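Local coordinates for penicillin-binding protein 2 (Pbp2) (Helicobacter pylori, PDB 5LP5), which probably cross-links peptidoglycan as a penicillin-binding transpeptidase of cell-shape maintenance, and is seen here in complex with the Rod shape-determining protein MreC, at residues Leu49-Gly54 with Leu224-Asn229; Leu64-Leu69 with Lys150-Asn155. All coordinates share one frame; numbering follows the deposited sequence.

From the N terminus, strand 43-49 leads into Leu49-Gly54, the first half of contact 1, whose partner Leu224-Asn229 comes some 170 residues later, after strand 216-223. Within that long loop contact 2 closes a shorter one: Leu64-Leu69 on strand 63-76 pairs with Lys150-Asn155 at the end of strand 144-152, about 80 residues on. The two are therefore nested, not crossed. Their centres lie about 16 Å apart, yet they touch, since Asn67 ND2 is 2.6 Å from Arg53 O and Arg151 NH1 is 2.9 Å from Gly54 O, both probable hydrogen bonds. Contact 1 unites the approaches to the parallel-paired strands 56-57 and 231-232; contact 2 joins strands 63-76 and 144-152 of the same mixed sheet.

Contact 1: Leu49-Gly54 with Leu224-Asn229; sequences LVPTRG and LPSTNN
Pro225 packs against Leu49 and Pro51, with its CB 3.6 Å from Leu49 O and 4.1 Å from Pro51 CD. The two proline side chains run antiparallel alongside each other, while Leu49 reaches over with CD1, 4.2 Å from Pro225 CD. Farther along, Pro51 CB meets Ser226 O and, at 3.7 Å, Asn229 ND2, the asparagine side chain standing roughly perpendicular to that of the proline. At the far end the two segments come close as backbone, where Gly54 CA makes a CA-H...O contact of 3.5 Å with Asn229 O, nearly straight at the hydrogen (168°).

In the second shell, the amide of Asn229 is held from its own segment: Ser226 OG donates to Asn229 OD1 over 2.7 Å, in the carbonyl plane and on a lone pair. This bond spans the turn centred on Asn228, an inverse gamma turn, and leaves the ND2 side of the amide toward Pro51. Ser226 OG also bonds to Lys202 N, and Thr52 OG1 bonds to Asp149.

Both segments are mainly loop, Leu49 being the last residue of strand 43-49; one joins that strand to strand 56-57 and the other strand 216-223 to strand 231-232. Tyr220 of the MreC chain packs on Leu49, Thr52 and Pro225, while Arg53 turns away to a salt bridge with Glu192 of helix 190-194.

Contact 2: Leu64-Leu69 with Lys150-Asn155; sequences LATNEL and KRYYPN
Arg151 NH1 donates a hydrogen bond to Asn67 OD1, 3.0 Å long and nearly straight (168°), while Asn67 ND2 bonds to Arg53 O. The acceptor OD1 lies in the guanidinium plane, but NH1 stands above the amide's carbonyl plane. A bend at chi2 (68°) brings the Arg151 chain back across Thr66, its CD 3.4 Å from Thr66 O.

Backbone bonds set this register. Thr66 and Tyr152 exchange two, Thr66 N to Tyr152 O at 2.9 Å and Tyr152 N to Thr66 O, and Glu68 and Lys150 exchange another two, so these are hydrogen-bonded antiparallel pairs flanking the non-hydrogen-bonded pair of Asn67 and Arg151.

On the other face of the sheet, the Glu68 carboxylate lies over the Tyr152 ring, the planes 25° apart and OE2 3.5 Å above the ring plane, over its centre. Thr66 CG2 meets that ring at its edge, 3.9 Å from Tyr152 CD2. Beyond the end of strand 144-152, Tyr153 CE1 lies 3.8 Å from Ala65 CB, and Pro154 CD rests on Leu64 O.

Glu68 OE1 and Lys150 NZ are 4.4 Å apart, too far for a salt bridge, so their attraction is probably modest. Arg151 NE has one with Glu192 and NH1 also reaches Gly54 O, bonds that would limit rotation of the guanidinium. The Glu192 carboxylate also serves Arg53, and probably offsets only part of the two charges.

Contact 1: Leu49-Gly54 with Leu224-Asn229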
loop_
_atom_site.group_PDB
_atom_site.type_symbol
_atom_site.label_atom_id
_atom_site.label_comp_id
_atom_site.label_asym_id
_atom_site.label_seq_id
_atom_site.Cartn_x
_atom_site.Cartn_y
_atom_site.Cartn_z
ATOM N N LEU A 49 -12.969 -7.326 -7.592
ATOM C CA LEU A 49 -12.714 -6.548 -6.391
ATOM C C LEU A 49 -11.440 -7.107 -5.807
ATOM O O LEU A 49 -11.438 -8.195 -5.229
ATOM C CB LEU A 49 -13.859 -6.699 -5.382
ATOM C CG LEU A 49 -15.284 -6.413 -5.864
ATOM C CD1 LEU A 49 -16.278 -7.188 -4.995
ATOM C CD2 LEU A 49 -15.600 -4.919 -5.880
ATOM N N VAL A 50 -10.352 -6.364 -5.987
ATOM C CA VAL A 50 -8.999 -6.867 -5.741
ATOM C C VAL A 50 -8.438 -6.299 -4.449
ATOM O O VAL A 50 -8.145 -5.121 -4.392
ATOM C CB VAL A 50 -8.041 -6.449 -6.886
ATOM C CG1 VAL A 50 -6.698 -7.140 -6.713
ATOM C CG2 VAL A 50 -8.646 -6.728 -8.257
ATOM N N PRO A 51 -8.227 -7.138 -3.431
ATOM C CA PRO A 51 -7.832 -6.585 -2.135
ATOM C C PRO A 51 -6.413 -6.091 -2.102
ATOM O O PRO A 51 -5.597 -6.567 -2.853
ATOM C CB PRO A 51 -8.012 -7.762 -1.176
ATOM C CG PRO A 51 -7.819 -8.975 -2.031
ATOM C CD PRO A 51 -8.297 -8.609 -3.409
ATOM N N THR A 52 -6.143 -5.123 -1.237
ATOM C CA THR A 52 -4.824 -4.499 -1.127
ATOM C C THR A 52 -3.900 -5.493 -0.456
ATOM O O THR A 52 -4.309 -6.184 0.476
ATOM C CB THR A 52 -4.900 -3.163 -0.323
ATOM O OG1 THR A 52 -3.700 -2.397 -0.511
ATOM C CG2 THR A 52 -5.127 -3.407 1.175
ATOM N N ARG A 53 -2.667 -5.591 -0.937
ATOM C CA ARG A 53 -1.737 -6.595 -0.386
ATOM C C ARG A 53 -1.466 -6.355 1.075
ATOM O O ARG A 53 -1.207 -5.228 1.472
ATOM C CB ARG A 53 -0.417 -6.649 -1.146
ATOM C CG ARG A 53 0.505 -7.753 -0.654
ATOM C CD ARG A 53 1.770 -7.862 -1.502
ATOM N NE ARG A 53 2.701 -8.833 -0.927
ATOM C CZ ARG A 53 2.821 -10.100 -1.316
ATOM N NH1 ARG A 53 2.097 -10.580 -2.326
ATOM N NH2 ARG A 53 3.689 -10.883 -0.696
ATOM N N GLY A 54 -1.525 -7.431 1.860
ATOM C CA GLY A 54 -1.468 -7.355 3.330
ATOM C C GLY A 54 -0.193 -6.755 3.905
ATOM O O GLY A 54 0.888 -6.883 3.327
ATOM N N LEU A 224 -17.616 -11.158 -1.997
ATOM C CA LEU A 224 -16.638 -10.232 -1.392
ATOM C C LEU A 224 -15.202 -10.758 -1.363
ATOM O O LEU A 224 -14.969 -11.966 -1.306
ATOM C CB LEU A 224 -17.052 -9.888 0.037
ATOM C CG LEU A 224 -18.326 -9.092 0.222
ATOM C CD1 LEU A 224 -18.535 -8.972 1.717
ATOM C CD2 LEU A 224 -18.224 -7.718 -0.429
ATOM N N PRO A 225 -14.228 -9.840 -1.388
ATOM C CA PRO A 225 -12.834 -10.252 -1.297
ATOM C C PRO A 225 -12.449 -10.486 0.137
ATOM O O PRO A 225 -13.106 -9.971 1.032
ATOM C CB PRO A 225 -12.084 -9.048 -1.826
ATOM C CG PRO A 225 -12.950 -7.899 -1.418
ATOM C CD PRO A 225 -14.369 -8.376 -1.461
ATOM N N SER A 226 -11.392 -11.261 0.356
ATOM C CA SER A 226 -10.863 -11.463 1.697
ATOM C C SER A 226 -10.381 -10.117 2.245
ATOM O O SER A 226 -10.140 -9.170 1.496
ATOM C CB SER A 226 -9.726 -12.491 1.690
ATOM O OG SER A 226 -8.510 -11.920 1.235
ATOM N N THR A 227 -10.252 -10.029 3.558
ATOM C CA THR A 227 -9.928 -8.756 4.187
ATOM C C THR A 227 -8.727 -8.853 5.129
ATOM O O THR A 227 -7.744 -8.148 4.928
ATOM C CB THR A 227 -11.160 -8.175 4.913
ATOM O OG1 THR A 227 -12.013 -9.251 5.334
ATOM C CG2 THR A 227 -11.951 -7.230 3.978
ATOM N N ASN A 228 -8.785 -9.717 6.141
ATOM C CA ASN A 228 -7.638 -9.868 7.058
ATOM C C ASN A 228 -6.491 -10.608 6.360
ATOM O O ASN A 228 -6.334 -11.824 6.489
ATOM C CB ASN A 228 -8.032 -10.541 8.390
ATOM C CG ASN A 228 -8.711 -9.574 9.370
ATOM O OD1 ASN A 228 -8.425 -8.373 9.398
ATOM N ND2 ASN A 228 -9.613 -10.107 10.186
ATOM N N ASN A 229 -5.714 -9.840 5.598
ATOM C CA ASN A 229 -4.585 -10.350 4.836
ATOM C C ASN A 229 -3.240 -10.004 5.484
ATOM O O ASN A 229 -2.202 -10.391 4.974
ATOM C CB ASN A 229 -4.632 -9.800 3.412
ATOM C CG ASN A 229 -5.886 -10.243 2.655
ATOM O OD1 ASN A 229 -6.421 -11.346 2.856
ATOM N ND2 ASN A 229 -6.358 -9.379 1.770
#

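Contact 2: Leu64-Leu69 with Lys150-Asn155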
loop_
_atom_site.group_PDB
_atom_site.type_symbol
_atom_site.label_atom_id
_atom_site.label_comp_id
_atom_site.label_asym_id
_atom_site.label_seq_id
_atom_site.Cartn_x
_atom_site.Cartn_y
_atom_site.Cartn_z
ATOM N N LEU A 64 6.859 -3.190 8.938
ATOM C CA LEU A 64 8.028 -3.653 8.206
ATOM C C LEU A 64 7.805 -3.545 6.705
ATOM O O LEU A 64 8.727 -3.159 5.960
ATOM C CB LEU A 64 8.345 -5.097 8.589
ATOM C CG LEU A 64 8.735 -5.292 10.053
ATOM C CD1 LEU A 64 8.728 -6.761 10.453
ATOM C CD2 LEU A 64 10.082 -4.655 10.322
ATOM N N ALA A 65 6.581 -3.888 6.292
ATOM C CA ALA A 65 6.161 -3.868 4.888
ATOM C C ALA A 65 4.729 -3.369 4.758
ATOM O O ALA A 65 3.815 -3.837 5.446
ATOM C CB ALA A 65 6.279 -5.251 4.248
ATOM N N THR A 66 4.541 -2.439 3.832
ATOM C CA THR A 66 3.261 -1.810 3.639
ATOM C C THR A 66 3.063 -1.342 2.195
ATOM O O THR A 66 3.890 -1.606 1.324
ATOM C CB THR A 66 3.109 -0.643 4.622
ATOM O OG1 THR A 66 1.749 -0.241 4.636
ATOM C CG2 THR A 66 3.997 0.532 4.261
ATOM N N ASN A 67 1.963 -0.629 1.950
ATOM C CA ASN A 67 1.633 -0.118 0.606
ATOM C C ASN A 67 1.482 1.420 0.575
ATOM O O ASN A 67 1.008 2.006 1.531
ATOM C CB ASN A 67 0.337 -0.764 0.144
ATOM C CG ASN A 67 0.423 -2.273 0.065
ATOM O OD1 ASN A 67 1.465 -2.833 -0.285
ATOM N ND2 ASN A 67 -0.691 -2.942 0.360
ATOM N N GLU A 68 1.892 2.054 -0.521
ATOM C CA GLU A 68 1.776 3.513 -0.689
ATOM C C GLU A 68 0.877 3.846 -1.853
ATOM O O GLU A 68 1.064 3.337 -2.956
ATOM C CB GLU A 68 3.123 4.179 -0.926
ATOM C CG GLU A 68 3.832 4.554 0.355
ATOM C CD GLU A 68 5.004 5.494 0.131
ATOM O OE1 GLU A 68 5.251 5.901 -1.028
ATOM O OE2 GLU A 68 5.663 5.846 1.131
ATOM N N LEU A 69 -0.101 4.705 -1.586
ATOM C CA LEU A 69 -1.064 5.096 -2.584
ATOM C C LEU A 69 -0.440 6.102 -3.539
ATOM O O LEU A 69 -0.021 7.179 -3.158
ATOM C CB LEU A 69 -2.286 5.678 -1.899
ATOM C CG LEU A 69 -3.458 6.026 -2.778
ATOM C CD1 LEU A 69 -3.817 4.873 -3.702
ATOM C CD2 LEU A 69 -4.646 6.397 -1.894
ATOM N N LYS A 150 1.852 0.764 -4.592
ATOM C CA LYS A 150 3.262 0.467 -4.730
ATOM C C LYS A 150 3.746 -0.036 -3.384
ATOM O O LYS A 150 3.489 0.593 -2.379
ATOM C CB LYS A 150 4.020 1.731 -5.143
ATOM C CG LYS A 150 5.370 1.922 -4.499
ATOM C CD LYS A 150 6.049 3.155 -5.078
ATOM C CE LYS A 150 6.683 4.001 -3.992
ATOM N NZ LYS A 150 7.633 4.951 -4.596
ATOM N N ARG A 151 4.416 -1.175 -3.342
ATOM C CA ARG A 151 4.887 -1.731 -2.086
ATOM C C ARG A 151 5.917 -0.781 -1.502
ATOM O O ARG A 151 6.618 -0.057 -2.227
ATOM C CB ARG A 151 5.498 -3.119 -2.311
ATOM C CG ARG A 151 5.631 -3.994 -1.062
ATOM C CD ARG A 151 4.268 -4.431 -0.523
ATOM N NE ARG A 151 4.341 -5.591 0.380
ATOM C CZ ARG A 151 3.369 -5.961 1.217
ATOM N NH1 ARG A 151 2.227 -5.287 1.264
ATOM N NH2 ARG A 151 3.525 -7.013 2.013
ATOM N N TYR A 152 6.000 -0.778 -0.179
ATOM C CA TYR A 152 6.907 0.119 0.539
ATOM C C TYR A 152 7.447 -0.508 1.825
ATOM O O TYR A 152 6.693 -0.966 2.673
ATOM C CB TYR A 152 6.193 1.432 0.859
ATOM C CG TYR A 152 7.072 2.450 1.547
ATOM C CD1 TYR A 152 8.141 3.058 0.877
ATOM C CD2 TYR A 152 6.845 2.796 2.866
ATOM C CE1 TYR A 152 8.957 3.978 1.517
ATOM C CE2 TYR A 152 7.635 3.724 3.508
ATOM C CZ TYR A 152 8.689 4.310 2.840
ATOM O OH TYR A 152 9.471 5.213 3.516
ATOM N N TYR A 153 8.768 -0.494 1.958
ATOM C CA TYR A 153 9.468 -1.047 3.113
ATOM C C TYR A 153 10.055 0.143 3.871
ATOM O O TYR A 153 11.076 0.707 3.475
ATOM C CB TYR A 153 10.541 -2.057 2.653
ATOM C CG TYR A 153 9.947 -3.156 1.789
ATOM C CD1 TYR A 153 9.516 -4.339 2.343
ATOM C CD2 TYR A 153 9.762 -2.979 0.412
ATOM C CE1 TYR A 153 8.945 -5.338 1.558
ATOM C CE2 TYR A 153 9.187 -3.969 -0.377
ATOM C CZ TYR A 153 8.782 -5.142 0.204
ATOM O OH TYR A 153 8.211 -6.126 -0.547
ATOM N N PRO A 154 9.372 0.562 4.949
ATOM C CA PRO A 154 9.751 1.759 5.684
ATOM C C PRO A 154 11.183 1.736 6.156
ATOM O O PRO A 154 11.875 2.752 6.069
ATOM C CB PRO A 154 8.817 1.772 6.894
ATOM C CG PRO A 154 8.030 0.532 6.836
ATOM C CD PRO A 154 8.138 -0.036 5.470
ATOM N N ASN A 155 11.645 0.590 6.631
ATOM C CA ASN A 155 13.000 0.535 7.186
ATOM C C ASN A 155 14.092 0.215 6.171
ATOM O O ASN A 155 15.237 -0.001 6.537
ATOM C CB ASN A 155 13.042 -0.454 8.341
ATOM C CG ASN A 155 12.055 -0.103 9.408
ATOM O OD1 ASN A 155 12.397 0.525 10.398
ATOM N ND2 ASN A 155 10.825 -0.479 9.198
#